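Local coordinates for deoxyhypusine synthase, putative (Entamoeba histolytica, PDB 7L9R), which probably acts as a deoxyhypusine synthase, the NAD-dependent transferase that builds deoxyhypusine from spermidine on a lysine of the translation factor eIF5A, at residues B[27-32]-B[37-42]; B[112-117]-B[340-345]; B[167-172]-B[198-203]; B[88-93]-B[255-260]. All blocks are in the same frame, centred on the assembly; numbering follows the deposited sequence.

In the fold
From the N terminus, contact 1 comes first and closes a short loop, folding residues 27-32 back onto the start of helix 37-47. Strand 87-93 follows, and its residues 88-93 open contact 4, which ends much later at the foot of helix 247-258. Residues 112-117 open contact 2, completed beyond helix 330-339, so contacts 2 and 4 cross. Contact 3, between helices 160-179 and 189-200, nests inside both of these loops. Contacts 2 and 4 touch through the parallel sheet, where Tyr117 O lies 2.8 Å from Leu91 N. Contacts 1 and 2 meet at Asn42 OD1 and Lys340 NZ, and both reach the second subunit.

Contact 1. Residues B[27-32]-B[37-42]; sequences KGYDFD and YEELVN
Leu40 sets its branch point over one face of the Tyr29 ring, the two side chains crossing at about a right angle, and so fastens an N-terminal arm to the opening of helix 37-47, a loop-on-helix packing in which residues 27-32 turn back after a four-residue connection. The evidence is a CH-pi contact: Leu40 CG sits 3.9 Å from the centroid of the Tyr29 ring and only 10° off the ring normal. The CD2 methyl of Leu40 comes 3.6 Å from Tyr29 CD2. That ring reaches the helix because Tyr29 CG stands anti to its backbone N (chi1 -175°).

Glu39 approaches differently. Its CB meets the edge of the tyrosine near the ring plane, 3.7 Å from Tyr29 CE1; the two side chains cross at about a right angle, and the extended glutamate turns its carboxylate plane 63° from the ring. Tyr29 is thus held by one residue over a face and by its neighbour at the rim. The phenol hydroxyl is bonded to the backbone carbonyl of Gly34, in the connection between the two segments.

Phe31 adds a second ring. Tyr29 CD2 stands 3.7 Å above the centre of its face, so the edge of the tyrosine points onto the phenylalanine. Beyond it the arm meets the second subunit, where Asp30 and Asp32 form salt bridges with Arg107 of that chain. Asp30 also makes an Asx turn, its OD1 accepting from Asp32 N at 2.9 Å. At the far corner of the cluster, Phe31 CZ touches Leu40 CD2 at 3.8 Å, obliquely to the ring.

Contact 2. Residues B[112-117]-B[340-345]; sequences HKCVDY and KTFAVT
The Phe342 ring meets Cys114 and Val115 obliquely, where a Schellman motif ends helix 102-111 ahead of strand 117-120 of the parallel sheet. Lys113, with positive phi (57°), is the C-prime residue of that motif, and the turn delivers Cys114 to the aromatic group. The closest approach is between Cys114 CB and Phe342 CD1, 3.4 Å apart. The sulfur stands farther off: SG is 5.0 Å from the ring centroid and 59° off the normal, a slanted sulfur-aromatic contact. Cys114 SG is anti to its carbonyl carbon (chi1 -66°), and this rotamer carries the sulfur past Phe342 CD1 at 3.9 Å and not over the ring centre.

At the tip of the ring, Val115 CG1 lies 4.3 Å from Phe342 CZ, a looser apolar contact. Leu65 of helix 51-66 and Leu109 of helix 102-111 also touch Phe342, so the ring joins the loop after helix 330-339 to two helices of the same chain. The loop carrying Phe342 is tied by a doubly used carbonyl: Thr341 O accepts from both Val344 N and Thr345 N. Across the contact, Phe342 CE1 comes 3.5 Å from the backbone oxygen Cys114 O.

Contact 3. Residues B[167-172]-B[198-203]; sequences KQWLKE and ERLNDT
Trp169 opens the contact from helix 160-179, its indole reaching the end of helix 189-200 through an extended first torsion (chi1 -169°, CG anti to the backbone N). The CZ2 corner does most of the touching. It lies 3.6 Å from Arg199 CD, met obliquely, and 4.0 Å from Leu200 CB, while Leu200 N approaches the indole at the edge, near its plane. Two neighbours therefore clasp the ring: Arg199 NE stands 4.2 Å above one face, offset toward the rim, and Leu200 CD1 lies above the opposite face.

The tryptophan and arginine side chains run past each other in opposite directions, and the guanidinium is turned 84° from the indole plane. Arg199 CZ is a long way from the centroid of the six-membered ring, so any cation-pi attraction is at most weak. A more definite link is a water, which donates to Trp169 O and accepts from Arg199 NE at 2.9 Å, bridging backbone and guanidinium.

Farther along, Glu172 sits at the margin. Its backbone carbonyl carbon lies over a face of the Arg199 guanidinium, with Glu172 O 3.9 Å from Arg199 NH2. The salt bridge of that NH2 goes to Asp176, one turn on in the same helix as Glu172. Ile129 touches both Trp169 and Leu200 from helix 124-130, so the arrangement is a surface helix-helix contact in which an indole from one helix is held between two consecutive residues, Arg199 and Leu200, at the C-terminal end of another.

Contact 4. Residues B[88-93]-B[255-260]; sequences TIYLGF and SSTIHS
The backbones approach most closely where Thr88, near the start of strand 87-93, faces Ser260 just beyond helix 247-258, their CA atoms 6.5 Å apart. There Thr88 OG1 packs on Ser260 CB at 3.3 Å.

Two residues along the strand, Tyr90 reaches to the last turn of the helix. Its hydroxyl donates to Ser256 OG over 2.7 Å, with the serine oxygen at the ring edge and in the ring plane. Ser256 OG is itself bonded to the backbone carbonyl of Ile253, so the tyrosine grips a hydroxyl already anchored to its helix.

Thr257 comes to the phenol from another direction: its side chain crosses that of Tyr90 at about a right angle, with Thr257 CG2 3.6 Å from Tyr90 CZ. Helix 247-258 leads into strand 262-268, the direct neighbour of strand 87-93 in a parallel sheet of order 3-2-1-4-5-6, the Rossmann-like arrangement, consistent with the NAD-linked family. On the other flank Tyr117 of strand 117-120 meets the Tyr90 ring, planes about 15° apart, and also touches Ser256. The hydroxyl of Thr257 has its main partner in the carbonyl of Met278, with that of Asn254 as another acceptor, while Ser260 OG makes a weak bond to Thr257 O at 3.3 Å.

Contact 1. Residues B[27-32]-B[37-42]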
loop_
_atom_site.group_PDB
_atom_site.type_symbol
_atom_site.label_atom_id
_atom_site.label_comp_id
_atom_site.label_asym_id
_atom_site.label_seq_id
_atom_site.Cartn_x
_atom_site.Cartn_y
_atom_site.Cartn_z
ATOM N N LYS B 27 10.653 -16.813 22.768
ATOM C CA LYS B 27 10.412 -15.459 23.253
ATOM C C LYS B 27 11.396 -14.464 22.647
ATOM O O LYS B 27 12.502 -14.817 22.236
ATOM C CB LYS B 27 10.489 -15.405 24.782
ATOM C CG LYS B 27 9.166 -15.735 25.455
ATOM C CD LYS B 27 9.269 -15.655 26.967
ATOM C CE LYS B 27 8.699 -16.908 27.610
ATOM N NZ LYS B 27 8.775 -16.841 29.090
ATOM N N GLY B 28 10.969 -13.197 22.606
ATOM C CA GLY B 28 11.809 -12.110 22.151
ATOM C C GLY B 28 12.831 -11.695 23.200
ATOM O O GLY B 28 12.896 -12.235 24.305
ATOM N N TYR B 29 13.639 -10.700 22.832
ATOM C CA TYR B 29 14.772 -10.301 23.659
ATOM C C TYR B 29 14.312 -9.807 25.029
ATOM O O TYR B 29 13.405 -8.978 25.135
ATOM C CB TYR B 29 15.581 -9.214 22.945
ATOM C CG TYR B 29 16.833 -8.849 23.698
ATOM C CD1 TYR B 29 17.954 -9.672 23.653
ATOM C CD2 TYR B 29 16.889 -7.707 24.485
ATOM C CE1 TYR B 29 19.091 -9.368 24.350
ATOM C CE2 TYR B 29 18.033 -7.395 25.200
ATOM C CZ TYR B 29 19.131 -8.228 25.122
ATOM O OH TYR B 29 20.278 -7.926 25.816
ATOM N N ASP B 30 14.947 -10.309 26.081
ATOM C CA ASP B 30 14.626 -9.931 27.454
ATOM C C ASP B 30 15.627 -8.875 27.917
ATOM O O ASP B 30 16.783 -9.197 28.218
ATOM C CB ASP B 30 14.664 -11.142 28.380
ATOM C CG ASP B 30 14.212 -10.811 29.791
ATOM O OD1 ASP B 30 13.831 -9.651 30.049
ATOM O OD2 ASP B 30 14.231 -11.711 30.650
ATOM N N PHE B 31 15.171 -7.621 28.005
ATOM C CA PHE B 31 16.038 -6.534 28.452
ATOM C C PHE B 31 16.383 -6.614 29.940
ATOM O O PHE B 31 17.223 -5.830 30.397
ATOM C CB PHE B 31 15.391 -5.185 28.132
ATOM C CG PHE B 31 15.597 -4.731 26.710
ATOM C CD1 PHE B 31 16.792 -4.140 26.318
ATOM C CD2 PHE B 31 14.580 -4.864 25.764
ATOM C CE1 PHE B 31 16.982 -3.712 25.000
ATOM C CE2 PHE B 31 14.763 -4.440 24.452
ATOM C CZ PHE B 31 15.962 -3.863 24.065
ATOM N N ASP B 32 15.783 -7.544 30.700
ATOM C CA ASP B 32 16.248 -7.786 32.062
ATOM C C ASP B 32 17.687 -8.298 32.093
ATOM O O ASP B 32 18.353 -8.166 33.125
ATOM C CB ASP B 32 15.350 -8.799 32.791
ATOM C CG ASP B 32 14.074 -8.176 33.351
ATOM O OD1 ASP B 32 13.939 -6.933 33.309
ATOM O OD2 ASP B 32 13.216 -8.933 33.871
ATOM N N TYR B 37 23.793 -6.460 21.767
ATOM C CA TYR B 37 23.314 -6.151 20.421
ATOM C C TYR B 37 23.353 -7.364 19.498
ATOM O O TYR B 37 22.545 -7.448 18.565
ATOM C CB TYR B 37 24.104 -4.988 19.817
ATOM C CG TYR B 37 23.686 -3.670 20.414
ATOM C CD1 TYR B 37 22.440 -3.128 20.124
ATOM C CD2 TYR B 37 24.525 -2.968 21.266
ATOM C CE1 TYR B 37 22.036 -1.933 20.670
ATOM C CE2 TYR B 37 24.130 -1.762 21.815
ATOM C CZ TYR B 37 22.882 -1.248 21.509
ATOM O OH TYR B 37 22.465 -0.048 22.049
ATOM N N GLU B 38 24.270 -8.309 19.728
ATOM C CA GLU B 38 24.231 -9.544 18.949
ATOM C C GLU B 38 22.983 -10.359 19.262
ATOM O O GLU B 38 22.321 -10.868 18.348
ATOM C CB GLU B 38 25.484 -10.381 19.201
ATOM C CG GLU B 38 25.484 -11.708 18.450
ATOM C CD GLU B 38 26.859 -12.374 18.395
ATOM O OE1 GLU B 38 27.836 -11.812 18.931
ATOM O OE2 GLU B 38 26.952 -13.490 17.849
ATOM N N GLU B 39 22.640 -10.497 20.546
ATOM C CA GLU B 39 21.417 -11.209 20.892
ATOM C C GLU B 39 20.181 -10.444 20.438
ATOM O O GLU B 39 19.193 -11.065 20.044
ATOM C CB GLU B 39 21.358 -11.492 22.394
ATOM C CG GLU B 39 22.266 -12.628 22.800
ATOM C CD GLU B 39 22.215 -12.964 24.287
ATOM O OE1 GLU B 39 21.553 -12.222 25.057
ATOM O OE2 GLU B 39 22.847 -13.979 24.677
ATOM N N LEU B 40 20.221 -9.109 20.475
ATOM C CA LEU B 40 19.109 -8.316 19.956
ATOM C C LEU B 40 18.891 -8.580 18.469
ATOM O O LEU B 40 17.749 -8.704 18.011
ATOM C CB LEU B 40 19.360 -6.827 20.197
ATOM C CG LEU B 40 18.729 -6.182 21.428
ATOM C CD1 LEU B 40 19.288 -4.787 21.623
ATOM C CD2 LEU B 40 17.212 -6.123 21.309
ATOM N N VAL B 41 19.977 -8.650 17.700
ATOM C CA VAL B 41 19.867 -8.922 16.272
ATOM C C VAL B 41 19.339 -10.333 16.037
ATOM O O VAL B 41 18.379 -10.535 15.282
ATOM C CB VAL B 41 21.223 -8.692 15.586
ATOM C CG1 VAL B 41 21.257 -9.350 14.218
ATOM C CG2 VAL B 41 21.498 -7.210 15.478
ATOM N N ASN B 42 19.933 -11.327 16.704
ATOM C CA ASN B 42 19.466 -12.701 16.539
ATOM C C ASN B 42 18.030 -12.870 17.011
ATOM O O ASN B 42 17.285 -13.676 16.445
ATOM C CB ASN B 42 20.378 -13.678 17.283
ATOM C CG ASN B 42 21.763 -13.754 16.675
ATOM O OD1 ASN B 42 21.947 -13.430 15.499
ATOM N ND2 ASN B 42 22.752 -14.192 17.472
#

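Contact 2. Residues B[112-117]-B[340-345]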
loop_
_atom_site.group_PDB
_atom_site.type_symbol
_atom_site.label_atom_id
_atom_site.label_comp_id
_atom_site.label_asym_id
_atom_site.label_seq_id
_atom_site.Cartn_x
_atom_site.Cartn_y
_atom_site.Cartn_z
ATOM N N HIS B 112 34.714 -8.281 -3.031
ATOM C CA HIS B 112 35.088 -9.651 -2.712
ATOM C C HIS B 112 34.490 -10.667 -3.671
ATOM O O HIS B 112 34.491 -11.866 -3.369
ATOM C CB HIS B 112 34.700 -9.968 -1.268
ATOM C CG HIS B 112 35.501 -9.197 -0.265
ATOM N ND1 HIS B 112 36.798 -9.531 0.064
ATOM C CD2 HIS B 112 35.207 -8.084 0.448
ATOM C CE1 HIS B 112 37.261 -8.669 0.953
ATOM N NE2 HIS B 112 36.316 -7.779 1.201
ATOM N N LYS B 113 34.010 -10.212 -4.834
ATOM C CA LYS B 113 33.523 -11.091 -5.896
ATOM C C LYS B 113 32.406 -12.008 -5.404
ATOM O O LYS B 113 32.269 -13.146 -5.859
ATOM C CB LYS B 113 34.664 -11.908 -6.501
ATOM C CG LYS B 113 35.784 -11.060 -7.055
ATOM C CD LYS B 113 36.834 -11.917 -7.753
ATOM C CE LYS B 113 37.971 -11.059 -8.293
ATOM N NZ LYS B 113 38.977 -11.857 -9.051
ATOM N N CYS B 114 31.576 -11.483 -4.499
ATOM C CA CYS B 114 30.436 -12.230 -3.982
ATOM C C CYS B 114 29.300 -12.336 -4.984
ATOM O O CYS B 114 28.450 -13.223 -4.842
ATOM C CB CYS B 114 29.920 -11.572 -2.706
ATOM S SG CYS B 114 31.088 -11.648 -1.344
ATOM N N VAL B 115 29.246 -11.436 -5.967
ATOM C CA VAL B 115 28.223 -11.459 -7.000
ATOM C C VAL B 115 28.895 -11.310 -8.357
ATOM O O VAL B 115 30.039 -10.868 -8.469
ATOM C CB VAL B 115 27.155 -10.364 -6.793
ATOM C CG1 VAL B 115 26.553 -10.471 -5.399
ATOM C CG2 VAL B 115 27.750 -8.979 -7.021
ATOM N N ASP B 116 28.167 -11.701 -9.399
ATOM C CA ASP B 116 28.695 -11.713 -10.756
ATOM C C ASP B 116 28.146 -10.601 -11.633
ATOM O O ASP B 116 28.848 -10.140 -12.538
ATOM C CB ASP B 116 28.395 -13.061 -11.413
ATOM C CG ASP B 116 28.966 -14.225 -10.614
ATOM O OD1 ASP B 116 30.174 -14.187 -10.289
ATOM O OD2 ASP B 116 28.207 -15.165 -10.296
ATOM N N TYR B 117 26.919 -10.155 -11.381
ATOM C CA TYR B 117 26.278 -9.126 -12.180
ATOM C C TYR B 117 25.423 -8.270 -11.268
ATOM O O TYR B 117 24.882 -8.752 -10.270
ATOM C CB TYR B 117 25.384 -9.708 -13.285
ATOM C CG TYR B 117 26.107 -10.523 -14.327
ATOM C CD1 TYR B 117 26.729 -9.905 -15.405
ATOM C CD2 TYR B 117 26.143 -11.911 -14.254
ATOM C CE1 TYR B 117 27.381 -10.641 -16.371
ATOM C CE2 TYR B 117 26.799 -12.663 -15.220
ATOM C CZ TYR B 117 27.417 -12.019 -16.277
ATOM O OH TYR B 117 28.068 -12.741 -17.255
ATOM N N LYS B 340 25.066 -13.042 8.016
ATOM C CA LYS B 340 24.818 -14.471 8.158
ATOM C C LYS B 340 25.048 -15.239 6.862
ATOM O O LYS B 340 24.842 -16.456 6.835
ATOM C CB LYS B 340 23.385 -14.717 8.652
ATOM C CG LYS B 340 23.027 -13.978 9.940
ATOM C CD LYS B 340 23.690 -14.596 11.158
ATOM C CE LYS B 340 23.300 -13.846 12.425
ATOM N NZ LYS B 340 23.872 -14.486 13.652
ATOM N N THR B 341 25.463 -14.560 5.787
ATOM C CA THR B 341 25.677 -15.220 4.503
ATOM C C THR B 341 27.002 -14.809 3.870
ATOM O O THR B 341 28.016 -15.488 4.052
ATOM C CB THR B 341 24.525 -14.917 3.540
ATOM O OG1 THR B 341 24.365 -13.500 3.418
ATOM C CG2 THR B 341 23.219 -15.531 4.038
ATOM N N PHE B 342 27.001 -13.708 3.113
ATOM C CA PHE B 342 28.188 -13.328 2.349
ATOM C C PHE B 342 29.413 -13.118 3.228
ATOM O O PHE B 342 30.542 -13.339 2.773
ATOM C CB PHE B 342 27.928 -12.055 1.546
ATOM C CG PHE B 342 27.001 -12.240 0.389
ATOM C CD1 PHE B 342 27.423 -12.916 -0.744
ATOM C CD2 PHE B 342 25.722 -11.701 0.410
ATOM C CE1 PHE B 342 26.580 -13.075 -1.830
ATOM C CE2 PHE B 342 24.871 -11.856 -0.675
ATOM C CZ PHE B 342 25.303 -12.546 -1.798
ATOM N N ALA B 343 29.223 -12.681 4.472
ATOM C CA ALA B 343 30.354 -12.341 5.326
ATOM C C ALA B 343 30.957 -13.547 6.039
ATOM O O ALA B 343 32.058 -13.426 6.586
ATOM C CB ALA B 343 29.936 -11.284 6.349
ATOM N N VAL B 344 30.276 -14.693 6.053
ATOM C CA VAL B 344 30.790 -15.887 6.718
ATOM C C VAL B 344 30.887 -17.100 5.802
ATOM O O VAL B 344 31.668 -18.017 6.099
ATOM C CB VAL B 344 29.953 -16.246 7.965
ATOM C CG1 VAL B 344 30.257 -15.301 9.110
ATOM C CG2 VAL B 344 28.456 -16.198 7.618
ATOM N N THR B 345 30.137 -17.169 4.711
ATOM C CA THR B 345 30.087 -18.370 3.890
ATOM C C THR B 345 31.072 -18.223 2.739
ATOM O O THR B 345 30.995 -17.256 1.975
ATOM C CB THR B 345 28.676 -18.604 3.350
ATOM O OG1 THR B 345 27.760 -18.774 4.441
ATOM C CG2 THR B 345 28.650 -19.851 2.481
#

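Contact 3. Residues B[167-172]-B[198-203]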
loop_
_atom_site.group_PDB
_atom_site.type_symbol
_atom_site.label_atom_id
_atom_site.label_comp_id
_atom_site.label_asym_id
_atom_site.label_seq_id
_atom_site.Cartn_x
_atom_site.Cartn_y
_atom_site.Cartn_z
ATOM N N LYS B 167 28.239 16.767 -11.511
ATOM C CA LYS B 167 27.879 17.083 -12.891
ATOM C C LYS B 167 29.110 17.450 -13.712
ATOM O O LYS B 167 29.227 17.058 -14.881
ATOM C CB LYS B 167 26.858 18.224 -12.933
ATOM C CG LYS B 167 25.448 17.828 -12.534
ATOM C CD LYS B 167 24.412 18.568 -13.365
ATOM C CE LYS B 167 23.977 19.860 -12.704
ATOM N NZ LYS B 167 22.635 20.299 -13.177
ATOM N N GLN B 168 30.029 18.220 -13.122
ATOM C CA GLN B 168 31.251 18.585 -13.832
ATOM C C GLN B 168 32.068 17.346 -14.171
ATOM O O GLN B 168 32.559 17.204 -15.296
ATOM C CB GLN B 168 32.079 19.562 -12.995
ATOM N N TRP B 169 32.199 16.426 -13.214
ATOM C CA TRP B 169 32.908 15.176 -13.467
ATOM C C TRP B 169 32.254 14.393 -14.599
ATOM O O TRP B 169 32.929 13.954 -15.538
ATOM C CB TRP B 169 32.953 14.342 -12.182
ATOM C CG TRP B 169 33.880 13.160 -12.237
ATOM C CD1 TRP B 169 35.187 13.121 -11.823
ATOM C CD2 TRP B 169 33.578 11.847 -12.729
ATOM N NE1 TRP B 169 35.710 11.870 -12.032
ATOM C CE2 TRP B 169 34.745 11.067 -12.582
ATOM C CE3 TRP B 169 32.439 11.258 -13.288
ATOM C CZ2 TRP B 169 34.803 9.728 -12.969
ATOM C CZ3 TRP B 169 32.495 9.930 -13.671
ATOM C CH2 TRP B 169 33.669 9.179 -13.509
ATOM N N LEU B 170 30.934 14.200 -14.521
ATOM C CA LEU B 170 30.233 13.463 -15.569
ATOM C C LEU B 170 30.398 14.139 -16.920
ATOM O O LEU B 170 30.556 13.464 -17.944
ATOM C CB LEU B 170 28.751 13.325 -15.221
ATOM C CG LEU B 170 28.428 12.450 -14.014
ATOM C CD1 LEU B 170 26.967 12.596 -13.629
ATOM C CD2 LEU B 170 28.772 10.999 -14.309
ATOM N N LYS B 171 30.346 15.472 -16.949
ATOM C CA LYS B 171 30.462 16.177 -18.218
ATOM C C LYS B 171 31.863 16.042 -18.800
ATOM O O LYS B 171 32.024 15.867 -20.013
ATOM C CB LYS B 171 30.082 17.645 -18.041
ATOM C CG LYS B 171 28.597 17.880 -17.876
ATOM C CD LYS B 171 28.306 19.331 -17.550
ATOM C CE LYS B 171 26.818 19.584 -17.469
ATOM N NZ LYS B 171 26.519 20.991 -17.092
ATOM N N GLU B 172 32.893 16.113 -17.954
ATOM C CA GLU B 172 34.249 15.919 -18.454
ATOM C C GLU B 172 34.430 14.511 -19.004
ATOM O O GLU B 172 35.085 14.318 -20.035
ATOM C CB GLU B 172 35.265 16.214 -17.350
ATOM C CG GLU B 172 35.287 17.671 -16.915
ATOM C CD GLU B 172 36.349 17.949 -15.875
ATOM O OE1 GLU B 172 37.449 17.361 -15.976
ATOM O OE2 GLU B 172 36.087 18.757 -14.957
ATOM N N GLU B 198 36.721 2.796 -13.908
ATOM C CA GLU B 198 38.160 2.924 -14.117
ATOM C C GLU B 198 38.608 4.373 -13.992
ATOM O O GLU B 198 39.687 4.651 -13.462
ATOM C CB GLU B 198 38.552 2.365 -15.487
ATOM C CG GLU B 198 38.197 0.897 -15.677
ATOM C CD GLU B 198 38.332 0.418 -17.121
ATOM O OE1 GLU B 198 38.174 1.237 -18.060
ATOM O OE2 GLU B 198 38.610 -0.790 -17.311
ATOM N N ARG B 199 37.797 5.308 -14.486
ATOM C CA ARG B 199 38.169 6.717 -14.416
ATOM C C ARG B 199 38.114 7.231 -12.982
ATOM O O ARG B 199 38.972 8.014 -12.564
ATOM C CB ARG B 199 37.246 7.535 -15.319
ATOM C CG ARG B 199 37.618 8.996 -15.443
ATOM C CD ARG B 199 36.511 9.775 -16.144
ATOM N NE ARG B 199 36.937 11.131 -16.458
ATOM C CZ ARG B 199 37.457 11.499 -17.620
ATOM N NH1 ARG B 199 37.611 10.636 -18.611
ATOM N NH2 ARG B 199 37.855 12.759 -17.783
ATOM N N LEU B 200 37.101 6.810 -12.222
ATOM C CA LEU B 200 36.929 7.297 -10.858
ATOM C C LEU B 200 38.068 6.828 -9.957
ATOM O O LEU B 200 38.638 7.621 -9.197
ATOM C CB LEU B 200 35.584 6.825 -10.311
ATOM C CG LEU B 200 35.196 7.320 -8.922
ATOM C CD1 LEU B 200 35.077 8.840 -8.924
ATOM C CD2 LEU B 200 33.903 6.665 -8.469
ATOM N N ASN B 201 38.409 5.540 -10.032
ATOM C CA ASN B 201 39.574 4.977 -9.353
ATOM C C ASN B 201 39.553 5.300 -7.861
ATOM O O ASN B 201 40.516 5.818 -7.293
ATOM C CB ASN B 201 40.861 5.468 -10.005
ATOM C CG ASN B 201 42.081 4.709 -9.531
ATOM O OD1 ASN B 201 42.012 3.522 -9.210
ATOM N ND2 ASN B 201 43.211 5.400 -9.475
ATOM N N ASP B 202 38.417 5.000 -7.234
ATOM C CA ASP B 202 38.181 5.244 -5.816
ATOM C C ASP B 202 37.759 3.926 -5.187
ATOM O O ASP B 202 36.714 3.378 -5.548
ATOM C CB ASP B 202 37.095 6.308 -5.624
ATOM C CG ASP B 202 37.001 6.806 -4.194
ATOM O OD1 ASP B 202 36.925 5.967 -3.265
ATOM O OD2 ASP B 202 36.998 8.046 -4.008
ATOM N N THR B 203 38.553 3.420 -4.239
ATOM C CA THR B 203 38.231 2.114 -3.676
ATOM C C THR B 203 37.072 2.152 -2.687
ATOM O O THR B 203 36.707 1.095 -2.163
ATOM C CB THR B 203 39.453 1.490 -2.986
ATOM O OG1 THR B 203 39.881 2.321 -1.900
ATOM C CG2 THR B 203 40.594 1.293 -3.980
HETATM O O HOH W 1 35.705 13.558 -15.363
#

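Contact 4. Residues B[88-93]-B[255-260]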
loop_
_atom_site.group_PDB
_atom_site.type_symbol
_atom_site.label_atom_id
_atom_site.label_comp_id
_atom_site.label_asym_id
_atom_site.label_seq_id
_atom_site.Cartn_x
_atom_site.Cartn_y
_atom_site.Cartn_z
ATOM N N THR B 88 25.730 -18.677 -10.758
ATOM C CA THR B 88 25.898 -17.272 -11.108
ATOM C C THR B 88 24.927 -16.446 -10.271
ATOM O O THR B 88 23.770 -16.837 -10.094
ATOM C CB THR B 88 25.650 -17.048 -12.603
ATOM O OG1 THR B 88 26.558 -17.844 -13.376
ATOM C CG2 THR B 88 25.860 -15.588 -12.962
ATOM N N ILE B 89 25.403 -15.336 -9.716
ATOM C CA ILE B 89 24.634 -14.559 -8.750
ATOM C C ILE B 89 24.421 -13.147 -9.280
ATOM O O ILE B 89 25.388 -12.436 -9.580
ATOM C CB ILE B 89 25.316 -14.534 -7.371
ATOM C CG1 ILE B 89 25.509 -15.967 -6.865
ATOM C CG2 ILE B 89 24.503 -13.705 -6.392
ATOM C CD1 ILE B 89 26.062 -16.059 -5.469
ATOM N N TYR B 90 23.155 -12.736 -9.344
ATOM C CA TYR B 90 22.735 -11.431 -9.835
ATOM C C TYR B 90 22.235 -10.607 -8.660
ATOM O O TYR B 90 21.392 -11.076 -7.888
ATOM C CB TYR B 90 21.616 -11.572 -10.876
ATOM C CG TYR B 90 22.026 -12.324 -12.118
ATOM C CD1 TYR B 90 22.083 -13.711 -12.129
ATOM C CD2 TYR B 90 22.359 -11.644 -13.283
ATOM C CE1 TYR B 90 22.472 -14.401 -13.266
ATOM C CE2 TYR B 90 22.748 -12.324 -14.425
ATOM C CZ TYR B 90 22.801 -13.702 -14.410
ATOM O OH TYR B 90 23.186 -14.379 -15.544
ATOM N N LEU B 91 22.740 -9.384 -8.527
ATOM C CA LEU B 91 22.322 -8.492 -7.454
ATOM C C LEU B 91 21.630 -7.282 -8.061
ATOM O O LEU B 91 22.242 -6.533 -8.830
ATOM C CB LEU B 91 23.510 -8.060 -6.595
ATOM C CG LEU B 91 23.185 -7.038 -5.507
ATOM C CD1 LEU B 91 22.131 -7.577 -4.546
ATOM C CD2 LEU B 91 24.449 -6.642 -4.764
ATOM N N GLY B 92 20.362 -7.092 -7.714
ATOM C CA GLY B 92 19.588 -5.945 -8.161
ATOM C C GLY B 92 19.237 -5.066 -6.975
ATOM O O GLY B 92 18.878 -5.568 -5.908
ATOM N N PHE B 93 19.355 -3.753 -7.164
ATOM C CA PHE B 93 18.980 -2.813 -6.119
ATOM C C PHE B 93 18.604 -1.485 -6.753
ATOM O O PHE B 93 18.988 -1.180 -7.887
ATOM C CB PHE B 93 20.094 -2.629 -5.074
ATOM C CG PHE B 93 21.433 -2.237 -5.644
ATOM C CD1 PHE B 93 21.686 -0.925 -6.034
ATOM C CD2 PHE B 93 22.457 -3.166 -5.743
ATOM C CE1 PHE B 93 22.923 -0.559 -6.542
ATOM C CE2 PHE B 93 23.697 -2.806 -6.249
ATOM C CZ PHE B 93 23.932 -1.501 -6.649
ATOM N N SER B 255 22.166 -13.629 -22.445
ATOM C CA SER B 255 23.119 -14.699 -22.720
ATOM C C SER B 255 23.687 -15.264 -21.426
ATOM O O SER B 255 23.900 -16.476 -21.313
ATOM C CB SER B 255 24.251 -14.200 -23.618
ATOM O OG SER B 255 23.772 -13.866 -24.907
ATOM N N SER B 256 23.920 -14.403 -20.431
ATOM C CA SER B 256 24.526 -14.866 -19.186
ATOM C C SER B 256 23.583 -15.784 -18.416
ATOM O O SER B 256 24.027 -16.767 -17.817
ATOM C CB SER B 256 24.962 -13.680 -18.320
ATOM O OG SER B 256 23.858 -13.024 -17.724
ATOM N N THR B 257 22.281 -15.485 -18.411
ATOM C CA THR B 257 21.352 -16.384 -17.731
ATOM C C THR B 257 21.172 -17.674 -18.522
ATOM O O THR B 257 21.144 -18.767 -17.944
ATOM C CB THR B 257 20.003 -15.705 -17.504
ATOM O OG1 THR B 257 19.373 -15.439 -18.763
ATOM C CG2 THR B 257 20.196 -14.401 -16.771
ATOM N N ILE B 258 21.064 -17.564 -19.847
ATOM C CA ILE B 258 20.894 -18.742 -20.693
ATOM C C ILE B 258 22.083 -19.685 -20.554
ATOM O O ILE B 258 21.920 -20.910 -20.495
ATOM C CB ILE B 258 20.672 -18.307 -22.155
ATOM C CG1 ILE B 258 19.266 -17.719 -22.324
ATOM C CG2 ILE B 258 20.918 -19.464 -23.112
ATOM C CD1 ILE B 258 19.054 -16.953 -23.620
ATOM N N HIS B 259 23.295 -19.135 -20.500
ATOM C CA HIS B 259 24.512 -19.937 -20.568
ATOM C C HIS B 259 25.109 -20.281 -19.207
ATOM O O HIS B 259 26.179 -20.891 -19.159
ATOM C CB HIS B 259 25.555 -19.215 -21.423
ATOM C CG HIS B 259 25.159 -19.086 -22.859
ATOM N ND1 HIS B 259 25.358 -17.933 -23.586
ATOM C CD2 HIS B 259 24.556 -19.961 -23.698
ATOM C CE1 HIS B 259 24.902 -18.104 -24.814
ATOM N NE2 HIS B 259 24.410 -19.327 -24.909
ATOM N N SER B 260 24.461 -19.917 -18.107
ATOM C CA SER B 260 25.011 -20.209 -16.789
ATOM C C SER B 260 24.528 -21.562 -16.281
ATOM O O SER B 260 23.400 -21.985 -16.541
ATOM C CB SER B 260 24.638 -19.123 -15.784
ATOM O OG SER B 260 23.269 -19.218 -15.455
#